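Local coordinates for YfkN protein (Bacillus subtilis subsp. subtilis, PDB 3GVE) that belongs to the calcineurin-like phosphoesterase family and holds a magnesium and a manganese ion side by side in its metal centre, at residues N62-Q67 / L214-I219; V130-K135 / G166-V171. All blocks are in the same frame, centred on the assembly; numbering follows the deposited sequence.

How the interactions relate
Both contacts are buried, and both reach the same mixed sheet, in which strands 160-170 and 210-215 are parallel neighbours. Leu214 N of interaction 1 lies 2.7 Å from Ile168 O of interaction 2, and His216 N lies 2.9 Å from Phe170 O. Both are probable hydrogen bonds that tie the two strands. The centres of the contacts are about 11 Å apart. Interaction 1 lies nearer the centre of the chain and is polar, with a carboxylate, an imidazole and two metal ions. Interaction 2 has no metal. It joins segment 130-135 to the end of a strand through asparagine amides, a backbone bond and apolar side chains.

Interaction 1: N62-Q67 / L214-I219; sequences NGDLIQ and LAHTGI. With MG (magnesium ion), chain D; MN (manganese (II) ion), chain C.
Asn62 and His216 both extend their side chains with CG anti to the backbone N (chi1 -151° and -169°), and each reaches the other segment. The Asn62 amide lies against the backbone of Leu214 and Ala215. Its ND2 donates to Ala215 O at 3.0 Å, from above the carbonyl plane. Its OD1 lies 3.0 Å from Leu214 C, against the backbone, and close to Leu214 CB.

The imidazole is held at both nitrogens. ND1 of His216 gives its proton to Asn62 O at 2.8 Å, and this oxygen lies in the ring plane. NE2 of His216 binds the magnesium ion at 2.3 Å. The backbone bond thus helps to fix the rotation of the ring.

Asp64 comes in across the histidine, its carboxylate plane turned 52° from the ring. Its OD2 bridges the metals, 2.4 Å from magnesium and 2.3 Å from manganese. The carboxylate also has a polar partner in His109. Water 1 bridges the metals as well. Asn108 and His249 also bind magnesium, while Asp19, His21 and His251 also bind manganese. The carboxylate bridge between two metals, with histidine, aspartate and asparagine ligands, is characteristic of the dinuclear centre of calcineurin-like phosphoesterases.

Interaction 2: V130-K135 / G166-V171; sequences VNANVK and GYIGFV
Asn133 meets Val171 through two hydrogen bonds of its side-chain amide, beside an Asx motif in which Asn131 OD1 accepts from Val134 N. Segment 130-135 is thereby joined to the end of strand 160-170 in the calcineurin-like fold.

The Asn133 side chain starts with CB pointing toward the strand. At chi1 69° its CG sits between the backbone N and the carbonyl carbon, which turns the amide to the backbone of Val171. CG lies 3.7 Å from Val171 O. Beyond it the amide forks. OD1 takes the N-H of Val171 at 3.1 Å, and ND2 donates to Val171 O at 2.8 Å. The second bond is nearly straight, 174° at the hydrogen, and lies in both the amide and the carbonyl plane. The side chain so takes up both polar backbone atoms of one residue, much as a neighbouring strand would. OD1 also accepts from Asn131 ND2, so two donors grip it. ND2 has a further acceptor in Gln190 O.

The backbone adds a bond from Ala132 N to Gly169 O. Around it the packing is mostly apolar. Ala132 CB rests on Ile168 CG1 and, more loosely, on the Phe170 ring. Val130 CG2 lies over Gly169 N, which is buried and has no hydrogen-bond partner in the model. Val134 CG2 touches Val171 CG1 at 3.5 Å.

Interaction 1: N62-Q67 / L214-I219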
# COMPACT_ATOMS: atom_id res chain seq x y z
N ASN A 62 -5.66 17.38 3.20
CA ASN A 62 -6.82 16.65 3.71
C ASN A 62 -6.56 15.46 4.63
O ASN A 62 -7.47 14.68 4.89
CB ASN A 62 -7.70 16.22 2.54
CG ASN A 62 -9.18 16.11 2.92
OD1 ASN A 62 -9.70 16.95 3.65
ND2 ASN A 62 -9.86 15.08 2.40
N GLY A 63 -5.33 15.33 5.15
CA GLY A 63 -5.02 14.29 6.12
C GLY A 63 -4.48 12.99 5.52
O GLY A 63 -4.30 12.88 4.32
N ASP A 64 -4.23 12.01 6.39
CA ASP A 64 -3.42 10.82 6.07
C ASP A 64 -2.08 11.29 5.47
O ASP A 64 -1.67 10.90 4.39
CB ASP A 64 -4.16 9.83 5.15
CG ASP A 64 -4.95 8.80 5.92
OD1 ASP A 64 -5.14 8.99 7.14
OD2 ASP A 64 -5.41 7.83 5.28
N LEU A 65 -1.42 12.16 6.23
CA LEU A 65 -0.23 12.89 5.82
C LEU A 65 1.08 12.39 6.45
O LEU A 65 2.08 12.26 5.77
CB LEU A 65 -0.42 14.38 6.15
CG LEU A 65 0.82 15.27 6.01
CD1 LEU A 65 1.20 15.39 4.56
CD2 LEU A 65 0.54 16.66 6.63
N ILE A 66 1.07 12.14 7.75
CA ILE A 66 2.30 11.94 8.50
C ILE A 66 2.72 10.48 8.68
O ILE A 66 3.77 10.22 9.25
CB ILE A 66 2.22 12.62 9.89
CG1 ILE A 66 1.25 11.86 10.82
CG2 ILE A 66 1.86 14.09 9.74
CD1 ILE A 66 1.20 12.41 12.24
N GLN A 67 1.91 9.56 8.20
CA GLN A 67 2.14 8.13 8.39
C GLN A 67 2.00 7.38 7.08
O GLN A 67 1.21 7.74 6.24
CB GLN A 67 1.11 7.59 9.39
CG GLN A 67 1.36 6.15 9.83
CD GLN A 67 0.86 5.07 8.87
OE1 GLN A 67 1.31 3.93 8.91
NE2 GLN A 67 -0.08 5.42 8.04
N LEU A 214 -12.52 20.19 4.96
CA LEU A 214 -11.46 19.22 4.79
C LEU A 214 -12.03 17.89 5.32
O LEU A 214 -11.88 17.54 6.47
CB LEU A 214 -10.21 19.69 5.52
CG LEU A 214 -9.79 21.13 5.16
CD1 LEU A 214 -8.56 21.56 5.93
CD2 LEU A 214 -9.58 21.35 3.68
N ALA A 215 -12.73 17.20 4.43
CA ALA A 215 -13.48 16.02 4.80
C ALA A 215 -12.66 14.78 4.50
O ALA A 215 -12.61 14.32 3.38
CB ALA A 215 -14.80 16.00 4.03
N HIS A 216 -12.02 14.25 5.54
CA HIS A 216 -11.21 13.03 5.36
C HIS A 216 -12.15 11.84 5.38
O HIS A 216 -12.30 11.15 6.38
CB HIS A 216 -10.06 12.84 6.35
CG HIS A 216 -9.14 11.73 5.93
ND1 HIS A 216 -8.09 11.94 5.07
CD2 HIS A 216 -9.21 10.39 6.11
CE1 HIS A 216 -7.52 10.78 4.78
NE2 HIS A 216 -8.17 9.83 5.41
N THR A 217 -12.78 11.64 4.24
CA THR A 217 -13.86 10.68 4.08
C THR A 217 -14.20 10.67 2.60
O THR A 217 -14.05 11.66 1.93
CB THR A 217 -15.07 11.07 4.97
OG1 THR A 217 -16.08 10.06 4.92
CG2 THR A 217 -15.67 12.43 4.58
N GLY A 218 -14.63 9.52 2.10
CA GLY A 218 -14.88 9.34 0.69
C GLY A 218 -16.33 9.50 0.30
O GLY A 218 -17.15 10.01 1.04
N ILE A 219 -16.63 9.00 -0.89
CA ILE A 219 -17.87 9.25 -1.61
C ILE A 219 -18.57 7.93 -1.88
O ILE A 219 -17.95 7.00 -2.34
CB ILE A 219 -17.58 9.94 -2.98
CG1 ILE A 219 -16.93 11.32 -2.78
CG2 ILE A 219 -18.84 10.01 -3.83
CD1 ILE A 219 -16.19 11.86 -4.01
MG MG D . -7.80 7.54 5.54
MN MN C . -5.14 6.96 3.19
O HOH W 1 -7.19 6.24 3.56
O HOH W 2 -4.83 4.90 4.05

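Interaction 2: V130-K135 / G166-V171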
# COMPACT_ATOMS: atom_id res chain seq x y z
N VAL A 130 -7.35 21.50 11.65
CA VAL A 130 -8.67 21.53 12.25
C VAL A 130 -9.33 20.16 12.25
O VAL A 130 -9.09 19.35 11.37
CB VAL A 130 -9.60 22.58 11.54
CG1 VAL A 130 -9.07 24.01 11.80
CG2 VAL A 130 -9.69 22.30 10.03
N ASN A 131 -10.18 19.93 13.23
CA ASN A 131 -11.04 18.77 13.27
C ASN A 131 -12.21 19.04 14.22
O ASN A 131 -11.97 19.47 15.34
CB ASN A 131 -10.29 17.52 13.73
CG ASN A 131 -11.24 16.38 14.03
OD1 ASN A 131 -11.75 16.29 15.13
ND2 ASN A 131 -11.54 15.57 13.04
N ALA A 132 -13.42 18.81 13.75
CA ALA A 132 -14.60 19.19 14.50
C ALA A 132 -15.26 18.02 15.21
O ALA A 132 -16.02 18.25 16.14
CB ALA A 132 -15.62 19.87 13.57
N ASN A 133 -15.01 16.79 14.78
CA ASN A 133 -15.79 15.66 15.29
C ASN A 133 -15.15 14.77 16.36
O ASN A 133 -15.84 14.05 17.04
CB ASN A 133 -16.44 14.85 14.14
CG ASN A 133 -15.45 14.07 13.25
OD1 ASN A 133 -14.33 14.51 13.00
ND2 ASN A 133 -15.89 12.92 12.76
N VAL A 134 -13.83 14.84 16.52
CA VAL A 134 -13.20 14.12 17.62
C VAL A 134 -13.34 14.92 18.91
O VAL A 134 -12.98 16.08 18.96
CB VAL A 134 -11.70 13.81 17.35
CG1 VAL A 134 -11.11 12.98 18.51
CG2 VAL A 134 -11.56 13.07 16.03
N LYS A 135 -13.88 14.28 19.94
CA LYS A 135 -14.15 14.95 21.21
C LYS A 135 -13.52 14.22 22.40
O LYS A 135 -13.18 13.06 22.32
CB LYS A 135 -15.66 15.11 21.38
CG LYS A 135 -16.25 16.10 20.36
CD LYS A 135 -17.76 16.26 20.50
CE LYS A 135 -18.33 17.17 19.45
NZ LYS A 135 -19.77 17.38 19.66
N GLY A 166 -13.42 30.16 6.23
CA GLY A 166 -13.40 29.19 7.31
C GLY A 166 -12.98 27.80 6.87
O GLY A 166 -13.33 27.39 5.74
N TYR A 167 -12.26 27.09 7.70
CA TYR A 167 -11.93 25.71 7.42
C TYR A 167 -12.48 24.87 8.55
O TYR A 167 -12.32 25.20 9.71
CB TYR A 167 -10.42 25.52 7.35
CG TYR A 167 -9.71 26.43 6.36
CD1 TYR A 167 -9.51 26.05 5.04
CD2 TYR A 167 -9.23 27.67 6.76
CE1 TYR A 167 -8.85 26.89 4.15
CE2 TYR A 167 -8.56 28.50 5.89
CZ TYR A 167 -8.38 28.11 4.59
OH TYR A 167 -7.71 28.95 3.72
N ILE A 168 -13.10 23.76 8.18
CA ILE A 168 -13.58 22.76 9.13
C ILE A 168 -13.12 21.40 8.64
O ILE A 168 -13.06 21.17 7.45
CB ILE A 168 -15.13 22.82 9.27
CG1 ILE A 168 -15.63 21.85 10.36
CG2 ILE A 168 -15.84 22.55 7.93
CD1 ILE A 168 -17.12 22.05 10.75
N GLY A 169 -12.81 20.50 9.55
CA GLY A 169 -12.32 19.18 9.17
C GLY A 169 -13.05 18.05 9.87
O GLY A 169 -13.54 18.21 10.95
N PHE A 170 -13.06 16.89 9.22
CA PHE A 170 -13.73 15.67 9.70
C PHE A 170 -12.89 14.43 9.45
O PHE A 170 -12.21 14.33 8.45
CB PHE A 170 -15.09 15.48 9.01
CG PHE A 170 -15.93 16.71 8.99
CD1 PHE A 170 -16.63 17.10 10.12
CD2 PHE A 170 -16.00 17.48 7.86
CE1 PHE A 170 -17.39 18.25 10.10
CE2 PHE A 170 -16.76 18.62 7.83
CZ PHE A 170 -17.46 19.02 8.96
N VAL A 171 -12.99 13.48 10.37
CA VAL A 171 -12.32 12.18 10.25
C VAL A 171 -13.35 11.06 10.46
O VAL A 171 -14.37 11.27 11.09
CB VAL A 171 -11.14 12.07 11.28
CG1 VAL A 171 -11.67 11.88 12.70
CG2 VAL A 171 -10.17 10.95 10.90